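Local coordinates for protein transcriptional activator of comK gene (Bacillus halodurans, PDB 2HQB) that probably activates the competence gene comK as a membrane-attached lipoprotein of the BMP family with a periplasmic-binding-protein fold, at residues A[182-193]-A[205-214]; A[254-265]-A[277-285]. All blocks are in the same frame, centred on the assembly; numbering follows the deposited sequence.

Contact 1: residues A[182-193]-A[205-214]; sequences VDVFYPAGDGYH and DFAIGYVGDQ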
# COMPACT_ATOMS: atom_id res chain seq x y z
N VAL A 182 -24.89 2.16 6.35
CA VAL A 182 -23.68 2.54 5.65
C VAL A 182 -23.72 1.68 4.38
O VAL A 182 -24.02 0.49 4.43
CB VAL A 182 -22.39 2.23 6.48
CG1 VAL A 182 -21.20 2.95 5.89
CG2 VAL A 182 -22.58 2.66 7.92
N ASP A 183 -23.41 2.27 3.24
CA ASP A 183 -23.50 1.52 1.99
C ASP A 183 -22.25 1.52 1.09
O ASP A 183 -22.26 0.93 0.01
CB ASP A 183 -24.72 2.03 1.21
CG ASP A 183 -24.66 3.53 0.93
OD1 ASP A 183 -25.57 4.03 0.23
OD2 ASP A 183 -23.72 4.20 1.42
N VAL A 184 -21.20 2.20 1.50
CA VAL A 184 -19.96 2.21 0.74
C VAL A 184 -18.87 1.98 1.79
O VAL A 184 -18.77 2.73 2.76
CB VAL A 184 -19.73 3.55 0.04
CG1 VAL A 184 -18.51 3.47 -0.86
CG2 VAL A 184 -20.95 3.91 -0.77
N PHE A 185 -18.09 0.91 1.60
CA PHE A 185 -17.02 0.57 2.54
C PHE A 185 -15.55 0.60 2.02
O PHE A 185 -15.24 0.33 0.84
CB PHE A 185 -17.33 -0.79 3.15
CG PHE A 185 -18.67 -0.86 3.83
CD1 PHE A 185 -19.84 -1.00 3.09
CD2 PHE A 185 -18.76 -0.86 5.22
CE1 PHE A 185 -21.09 -1.15 3.72
CE2 PHE A 185 -20.01 -1.01 5.86
CZ PHE A 185 -21.17 -1.16 5.11
N TYR A 186 -14.67 0.98 2.93
CA TYR A 186 -13.24 1.08 2.67
C TYR A 186 -12.59 0.17 3.71
O TYR A 186 -12.25 0.64 4.80
CB TYR A 186 -12.76 2.52 2.87
CG TYR A 186 -11.32 2.74 2.47
CD1 TYR A 186 -10.76 2.05 1.38
CD2 TYR A 186 -10.52 3.64 3.15
CE1 TYR A 186 -9.42 2.27 0.98
CE2 TYR A 186 -9.18 3.86 2.75
CZ TYR A 186 -8.65 3.17 1.66
OH TYR A 186 -7.37 3.41 1.25
N PRO A 187 -12.45 -1.13 3.41
CA PRO A 187 -11.83 -2.04 4.40
C PRO A 187 -10.32 -2.02 4.23
O PRO A 187 -9.73 -2.85 3.53
CB PRO A 187 -12.51 -3.38 4.11
CG PRO A 187 -12.78 -3.31 2.60
CD PRO A 187 -12.99 -1.86 2.24
N ALA A 188 -9.71 -1.03 4.87
CA ALA A 188 -8.30 -0.75 4.77
C ALA A 188 -7.35 -1.58 5.61
O ALA A 188 -6.64 -1.06 6.49
CB ALA A 188 -8.07 0.73 5.02
N GLY A 189 -7.32 -2.88 5.29
CA GLY A 189 -6.45 -3.83 5.98
C GLY A 189 -6.17 -4.92 4.99
O GLY A 189 -7.09 -5.62 4.62
N ASP A 190 -4.93 -5.05 4.54
CA ASP A 190 -4.57 -6.10 3.54
C ASP A 190 -5.02 -7.46 3.98
O ASP A 190 -5.65 -8.18 3.24
CB ASP A 190 -3.07 -6.19 3.33
CG ASP A 190 -2.48 -4.94 2.75
OD1 ASP A 190 -2.53 -4.80 1.51
OD2 ASP A 190 -1.98 -4.11 3.55
N GLY A 191 -4.69 -7.80 5.21
CA GLY A 191 -5.10 -9.10 5.70
C GLY A 191 -6.56 -9.49 5.50
O GLY A 191 -6.81 -10.56 4.92
N TYR A 192 -7.52 -8.66 5.93
CA TYR A 192 -8.94 -9.02 5.83
C TYR A 192 -9.70 -8.41 4.72
O TYR A 192 -10.89 -8.65 4.58
CB TYR A 192 -9.67 -8.68 7.13
CG TYR A 192 -9.54 -7.23 7.50
CD1 TYR A 192 -10.15 -6.22 6.72
CD2 TYR A 192 -8.74 -6.85 8.58
CE1 TYR A 192 -9.95 -4.87 7.02
CE2 TYR A 192 -8.54 -5.49 8.90
CZ TYR A 192 -9.14 -4.51 8.12
OH TYR A 192 -8.91 -3.19 8.41
N HIS A 193 -9.03 -7.60 3.92
CA HIS A 193 -9.67 -6.91 2.83
C HIS A 193 -10.65 -7.74 1.99
O HIS A 193 -11.84 -7.38 1.90
CB HIS A 193 -8.60 -6.28 1.95
CG HIS A 193 -9.16 -5.43 0.86
ND1 HIS A 193 -9.62 -4.15 1.08
CD2 HIS A 193 -9.37 -5.69 -0.45
CE1 HIS A 193 -10.09 -3.66 -0.06
NE2 HIS A 193 -9.94 -4.57 -1.00
N ASP A 205 -23.56 -4.12 -1.34
CA ASP A 205 -23.09 -2.75 -1.11
C ASP A 205 -21.85 -2.49 -1.99
O ASP A 205 -21.40 -3.37 -2.74
CB ASP A 205 -22.80 -2.54 0.39
CG ASP A 205 -24.07 -2.22 1.20
OD1 ASP A 205 -24.75 -1.24 0.82
OD2 ASP A 205 -24.38 -2.92 2.19
N PHE A 206 -21.32 -1.27 -1.91
CA PHE A 206 -20.12 -0.87 -2.67
C PHE A 206 -18.86 -0.81 -1.81
O PHE A 206 -18.90 -0.46 -0.64
CB PHE A 206 -20.34 0.52 -3.28
CG PHE A 206 -21.27 0.52 -4.46
CD1 PHE A 206 -22.04 1.64 -4.75
CD2 PHE A 206 -21.34 -0.58 -5.30
CE1 PHE A 206 -22.86 1.65 -5.87
CE2 PHE A 206 -22.16 -0.57 -6.42
CZ PHE A 206 -22.92 0.56 -6.70
N ALA A 207 -17.72 -1.18 -2.38
CA ALA A 207 -16.50 -1.10 -1.61
C ALA A 207 -15.43 -0.34 -2.37
O ALA A 207 -15.59 -0.05 -3.56
CB ALA A 207 -16.03 -2.48 -1.27
N ILE A 208 -14.36 0.03 -1.66
CA ILE A 208 -13.19 0.68 -2.28
C ILE A 208 -12.00 -0.28 -2.12
O ILE A 208 -11.71 -0.73 -1.00
CB ILE A 208 -12.80 2.03 -1.61
CG1 ILE A 208 -13.92 3.07 -1.75
CG2 ILE A 208 -11.54 2.59 -2.28
CD1 ILE A 208 -14.31 3.35 -3.16
N GLY A 209 -11.34 -0.62 -3.22
CA GLY A 209 -10.19 -1.52 -3.16
C GLY A 209 -9.02 -0.99 -2.32
O GLY A 209 -8.80 0.22 -2.20
N TYR A 210 -8.25 -1.91 -1.75
CA TYR A 210 -7.12 -1.55 -0.91
C TYR A 210 -5.77 -2.11 -1.38
O TYR A 210 -5.61 -3.32 -1.51
CB TYR A 210 -7.36 -2.02 0.52
CG TYR A 210 -6.40 -1.40 1.50
CD1 TYR A 210 -6.42 -0.01 1.73
CD2 TYR A 210 -5.46 -2.19 2.20
CE1 TYR A 210 -5.54 0.59 2.62
CE2 TYR A 210 -4.56 -1.59 3.10
CZ TYR A 210 -4.61 -0.19 3.30
OH TYR A 210 -3.73 0.45 4.16
N VAL A 211 -4.81 -1.21 -1.61
CA VAL A 211 -3.45 -1.56 -2.03
C VAL A 211 -3.34 -2.30 -3.35
O VAL A 211 -2.27 -2.35 -3.93
CB VAL A 211 -2.72 -2.35 -0.91
CG1 VAL A 211 -1.35 -2.70 -1.32
CG2 VAL A 211 -2.66 -1.50 0.36
N GLY A 212 -4.44 -2.86 -3.85
CA GLY A 212 -4.42 -3.58 -5.11
C GLY A 212 -5.55 -3.13 -6.02
O GLY A 212 -6.56 -2.63 -5.56
N ASP A 213 -5.43 -3.33 -7.33
CA ASP A 213 -6.49 -2.91 -8.24
C ASP A 213 -7.84 -3.50 -7.91
O ASP A 213 -8.86 -2.96 -8.36
CB ASP A 213 -6.16 -3.23 -9.66
CG ASP A 213 -7.15 -2.62 -10.60
OD1 ASP A 213 -7.25 -1.37 -10.59
OD2 ASP A 213 -7.82 -3.38 -11.34
N GLN A 214 -7.85 -4.61 -7.18
CA GLN A 214 -9.10 -5.22 -6.71
C GLN A 214 -10.30 -5.30 -7.60
O GLN A 214 -11.30 -5.83 -7.16
CB GLN A 214 -9.65 -4.51 -5.48
CG GLN A 214 -8.90 -4.58 -4.17
CD GLN A 214 -7.89 -5.69 -4.08
OE1 GLN A 214 -8.13 -6.82 -4.49
NE2 GLN A 214 -6.74 -5.37 -3.51

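Contact 2: residues A[254-265]-A[277-285]; sequences DFQDGVVSLGEF and ITDAISTYI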
# COMPACT_ATOMS: atom_id res chain seq x y z
N ASP A 254 4.25 9.02 -3.36
CA ASP A 254 2.82 9.33 -3.42
C ASP A 254 2.38 9.44 -4.86
O ASP A 254 3.07 8.95 -5.75
CB ASP A 254 2.56 10.66 -2.72
CG ASP A 254 1.14 10.83 -2.25
OD1 ASP A 254 0.28 10.03 -2.67
OD2 ASP A 254 0.89 11.77 -1.47
N PHE A 255 1.24 10.08 -5.10
CA PHE A 255 0.73 10.23 -6.48
C PHE A 255 1.71 10.92 -7.43
O PHE A 255 1.75 10.61 -8.61
CB PHE A 255 -0.56 11.02 -6.50
CG PHE A 255 -1.80 10.18 -6.29
CD1 PHE A 255 -2.39 10.10 -5.03
CD2 PHE A 255 -2.44 9.59 -7.37
CE1 PHE A 255 -3.62 9.46 -4.86
CE2 PHE A 255 -3.67 8.94 -7.20
CZ PHE A 255 -4.25 8.88 -5.94
N GLN A 256 2.48 11.85 -6.89
CA GLN A 256 3.45 12.60 -7.69
C GLN A 256 4.62 11.72 -8.16
O GLN A 256 5.16 11.94 -9.23
CB GLN A 256 3.99 13.77 -6.86
CG GLN A 256 2.97 14.38 -5.89
CD GLN A 256 3.29 14.05 -4.43
OE1 GLN A 256 4.45 14.09 -4.02
NE2 GLN A 256 2.27 13.72 -3.64
N ASP A 257 5.00 10.71 -7.38
CA ASP A 257 6.11 9.85 -7.76
C ASP A 257 5.69 8.75 -8.71
O ASP A 257 6.53 8.00 -9.19
CB ASP A 257 6.77 9.25 -6.52
CG ASP A 257 7.00 10.29 -5.41
OD1 ASP A 257 7.80 10.00 -4.49
OD2 ASP A 257 6.39 11.38 -5.44
N GLY A 258 4.39 8.64 -8.99
CA GLY A 258 3.88 7.62 -9.92
C GLY A 258 3.68 6.18 -9.45
O GLY A 258 3.43 5.28 -10.27
N VAL A 259 3.78 5.94 -8.15
CA VAL A 259 3.63 4.61 -7.64
C VAL A 259 2.44 4.53 -6.70
O VAL A 259 2.36 3.65 -5.83
CB VAL A 259 4.91 4.16 -6.95
CG1 VAL A 259 6.02 4.13 -7.95
CG2 VAL A 259 5.24 5.08 -5.82
N VAL A 260 1.53 5.48 -6.88
CA VAL A 260 0.30 5.51 -6.11
C VAL A 260 -0.77 6.00 -7.05
O VAL A 260 -0.57 6.97 -7.78
CB VAL A 260 0.35 6.47 -4.94
CG1 VAL A 260 -1.03 6.66 -4.37
CG2 VAL A 260 1.26 5.92 -3.87
N SER A 261 -1.92 5.34 -7.02
CA SER A 261 -3.00 5.72 -7.91
C SER A 261 -4.39 5.27 -7.45
O SER A 261 -4.60 4.90 -6.29
CB SER A 261 -2.71 5.12 -9.27
OG SER A 261 -2.57 3.71 -9.15
N LEU A 262 -5.33 5.33 -8.39
CA LEU A 262 -6.69 4.88 -8.15
C LEU A 262 -6.90 3.75 -9.14
O LEU A 262 -6.31 3.75 -10.22
CB LEU A 262 -7.71 5.98 -8.41
CG LEU A 262 -7.99 7.00 -7.32
CD1 LEU A 262 -9.34 7.58 -7.58
CD2 LEU A 262 -8.00 6.36 -5.97
N GLY A 263 -7.74 2.78 -8.76
CA GLY A 263 -8.00 1.65 -9.63
C GLY A 263 -9.06 1.93 -10.68
O GLY A 263 -9.79 2.92 -10.59
N GLU A 264 -9.15 1.04 -11.67
CA GLU A 264 -10.12 1.25 -12.72
C GLU A 264 -11.47 1.41 -12.10
O GLU A 264 -11.90 0.56 -11.31
CB GLU A 264 -10.11 0.09 -13.73
CG GLU A 264 -10.83 -1.17 -13.30
CD GLU A 264 -10.93 -2.17 -14.45
OE1 GLU A 264 -9.88 -2.55 -15.02
OE2 GLU A 264 -12.07 -2.58 -14.79
N PHE A 265 -12.13 2.51 -12.43
CA PHE A 265 -13.44 2.79 -11.88
C PHE A 265 -14.42 1.75 -12.34
O PHE A 265 -14.19 1.09 -13.34
CB PHE A 265 -13.94 4.16 -12.32
CG PHE A 265 -13.16 5.30 -11.75
CD1 PHE A 265 -12.03 5.78 -12.39
CD2 PHE A 265 -13.54 5.89 -10.55
CE1 PHE A 265 -11.29 6.83 -11.83
CE2 PHE A 265 -12.80 6.94 -9.99
CZ PHE A 265 -11.69 7.40 -10.63
N ILE A 277 -12.45 13.70 -10.07
CA ILE A 277 -11.33 13.12 -9.32
C ILE A 277 -10.07 13.07 -10.17
O ILE A 277 -9.00 13.54 -9.75
CB ILE A 277 -11.67 11.70 -8.90
CG1 ILE A 277 -12.96 11.73 -8.10
CG2 ILE A 277 -10.53 11.07 -8.11
CD1 ILE A 277 -13.36 10.41 -7.59
N THR A 278 -10.19 12.48 -11.35
CA THR A 278 -9.08 12.37 -12.26
C THR A 278 -8.43 13.75 -12.35
O THR A 278 -7.20 13.88 -12.47
CB THR A 278 -9.55 11.90 -13.64
OG1 THR A 278 -10.66 11.00 -13.49
CG2 THR A 278 -8.42 11.14 -14.34
N ASP A 279 -9.26 14.79 -12.26
CA ASP A 279 -8.77 16.17 -12.31
C ASP A 279 -8.20 16.62 -10.96
O ASP A 279 -7.17 17.30 -10.92
CB ASP A 279 -9.88 17.12 -12.76
CG ASP A 279 -10.26 16.92 -14.21
OD1 ASP A 279 -9.43 16.33 -14.95
OD2 ASP A 279 -11.37 17.35 -14.63
N ALA A 280 -8.87 16.24 -9.87
CA ALA A 280 -8.38 16.59 -8.54
C ALA A 280 -7.00 15.98 -8.35
O ALA A 280 -6.09 16.61 -7.81
CB ALA A 280 -9.34 16.08 -7.48
N ILE A 281 -6.86 14.73 -8.80
CA ILE A 281 -5.59 14.03 -8.67
C ILE A 281 -4.49 14.77 -9.44
O ILE A 281 -3.42 15.09 -8.89
CB ILE A 281 -5.76 12.55 -9.14
CG1 ILE A 281 -6.55 11.79 -8.07
CG2 ILE A 281 -4.39 11.87 -9.32
CD1 ILE A 281 -7.26 10.60 -8.58
N SER A 282 -4.77 15.06 -10.71
CA SER A 282 -3.79 15.77 -11.55
C SER A 282 -3.42 17.09 -10.91
O SER A 282 -2.25 17.50 -10.91
CB SER A 282 -4.38 15.99 -12.93
OG SER A 282 -5.77 16.19 -12.81
N THR A 283 -4.43 17.75 -10.35
CA THR A 283 -4.20 19.02 -9.68
C THR A 283 -3.21 18.80 -8.55
O THR A 283 -2.14 19.42 -8.51
CB THR A 283 -5.50 19.59 -9.12
OG1 THR A 283 -6.32 20.04 -10.21
CG2 THR A 283 -5.21 20.73 -8.12
N TYR A 284 -3.59 17.88 -7.64
CA TYR A 284 -2.76 17.52 -6.48
C TYR A 284 -1.37 17.07 -6.94
O TYR A 284 -0.37 17.34 -6.26
CB TYR A 284 -3.45 16.41 -5.67
CG TYR A 284 -2.60 15.87 -4.54
CD1 TYR A 284 -2.62 16.46 -3.27
CD2 TYR A 284 -1.70 14.82 -4.77
CE1 TYR A 284 -1.75 16.01 -2.25
CE2 TYR A 284 -0.84 14.37 -3.78
CZ TYR A 284 -0.86 14.96 -2.52
OH TYR A 284 0.04 14.50 -1.57
N ILE A 285 -1.28 16.38 -8.07
CA ILE A 285 0.03 15.99 -8.54
C ILE A 285 0.93 17.22 -8.84
O ILE A 285 2.14 17.17 -8.58
CB ILE A 285 -0.05 15.14 -9.80
CG1 ILE A 285 -0.52 13.74 -9.43
CG2 ILE A 285 1.33 15.06 -10.47
CD1 ILE A 285 -0.93 12.93 -10.60

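Contact 1: residues A[182-193]-A[205-214]
A beta-alpha-beta unit brings strands 184-186 and 206-211 side by side as parallel neighbours in the mixed sheet, with helix 193-203 making the crossover between them. Phe185 bonds through both its backbone N and O: Phe185 N donates to Phe206 O (2.7 Å), and Phe185 O accepts from Ile208 N. One step earlier Phe206 N donates to Asp183 O in a nearly straight bond (169° at the hydrogen). Small Ala207 pairs with bulky Phe185 on the face covered by the crossover helix, where both touch Ile200; Val184 and Phe206 lie on the other face and meet Leu223. Beyond the strand, inverse gamma turns at Pro187 and Ala188 carry the chain across the Tyr210 ring. Ala188 CA sits over the ring centre in a CH-pi contact, 3.7 Å from the centroid, a closeness that suits a small residue. Tyr186 OH comes to the edge of the same ring and bonds to Thr226. His193, its CG anti to the backbone N (chi1 -175°), turns its ring back toward the 187-188 turns: Tyr210 CB lies over one imidazole face, and His193 ND1 donates to Pro187 O (2.8 Å) almost in the ring plane.

Contact 2: residues A[254-265]-A[277-285]
Phe255 lays its ring obliquely against the branched side chain of Ile281, with Phe255 CD2 3.6 Å from Ile281 CG2. That methyl, anti to the backbone N, faces the phenyl ring, whereas the other branch runs on to Leu262, where Ile281 CD1 is 3.8 Å from Leu262 CD1. A beta-branched isoleucine thus serves two apolar partners at once. Leu262 CD1 also touches Ile277 CG2 (3.7 Å), one turn earlier in the helix, their side chains crossing at about a right angle, and Ile277 CD1 comes to the edge of the Phe265 ring. At the far end Ile285 CG1 packs on Phe255 CB at 4.0 Å.

The polar link is Tyr284. With CG anti to the backbone N (chi1 174°), its ring reaches out from the helix, and Tyr284 OH donates to Asp254 OD2 (2.9 Å) from above the carboxylate plane. The other oxygen, Asp254 OD1, takes a weak bond from Phe255 N. A phenylalanine in place of Tyr284 would probably leave Asp254 OD2 without this donor and the ring less firmly tied.

Segment 254-265 crosses from strand 249-253 of the parallel sheet to edge strand 260-262 of the mixed sheet, between the two lobes of a periplasmic-binding-protein fold. Helix 271-286 runs beside this crossing, at the 254-256 turn and Leu262, and helix 110-122 packs on both: Phe115 meets Phe255 edge-to-face, and Val119 touches Ile277.

In the fold
Contact 1 is the more deeply buried: it lies inside the mixed sheet, between two central parallel strands. Contact 2 is partly buried and joins that sheet's edge strand, 260-262, to the C-terminal helix 271-286. Strand 222-228 separates the two within the sheet, running parallel to 206-211 and antiparallel to 260-262. Their chemistry follows their place. Neighbouring strands are held by backbone hydrogen bonds, with aromatic packing at the C-terminal ends, whereas the helix on the edge relies on aliphatic and aromatic side chains and one tyrosine-carboxylate bond. The contacts, centred about 18 Å apart, also touch directly: Asp213 OD1 probably accepts from Glu264 N, at 3.3 Å.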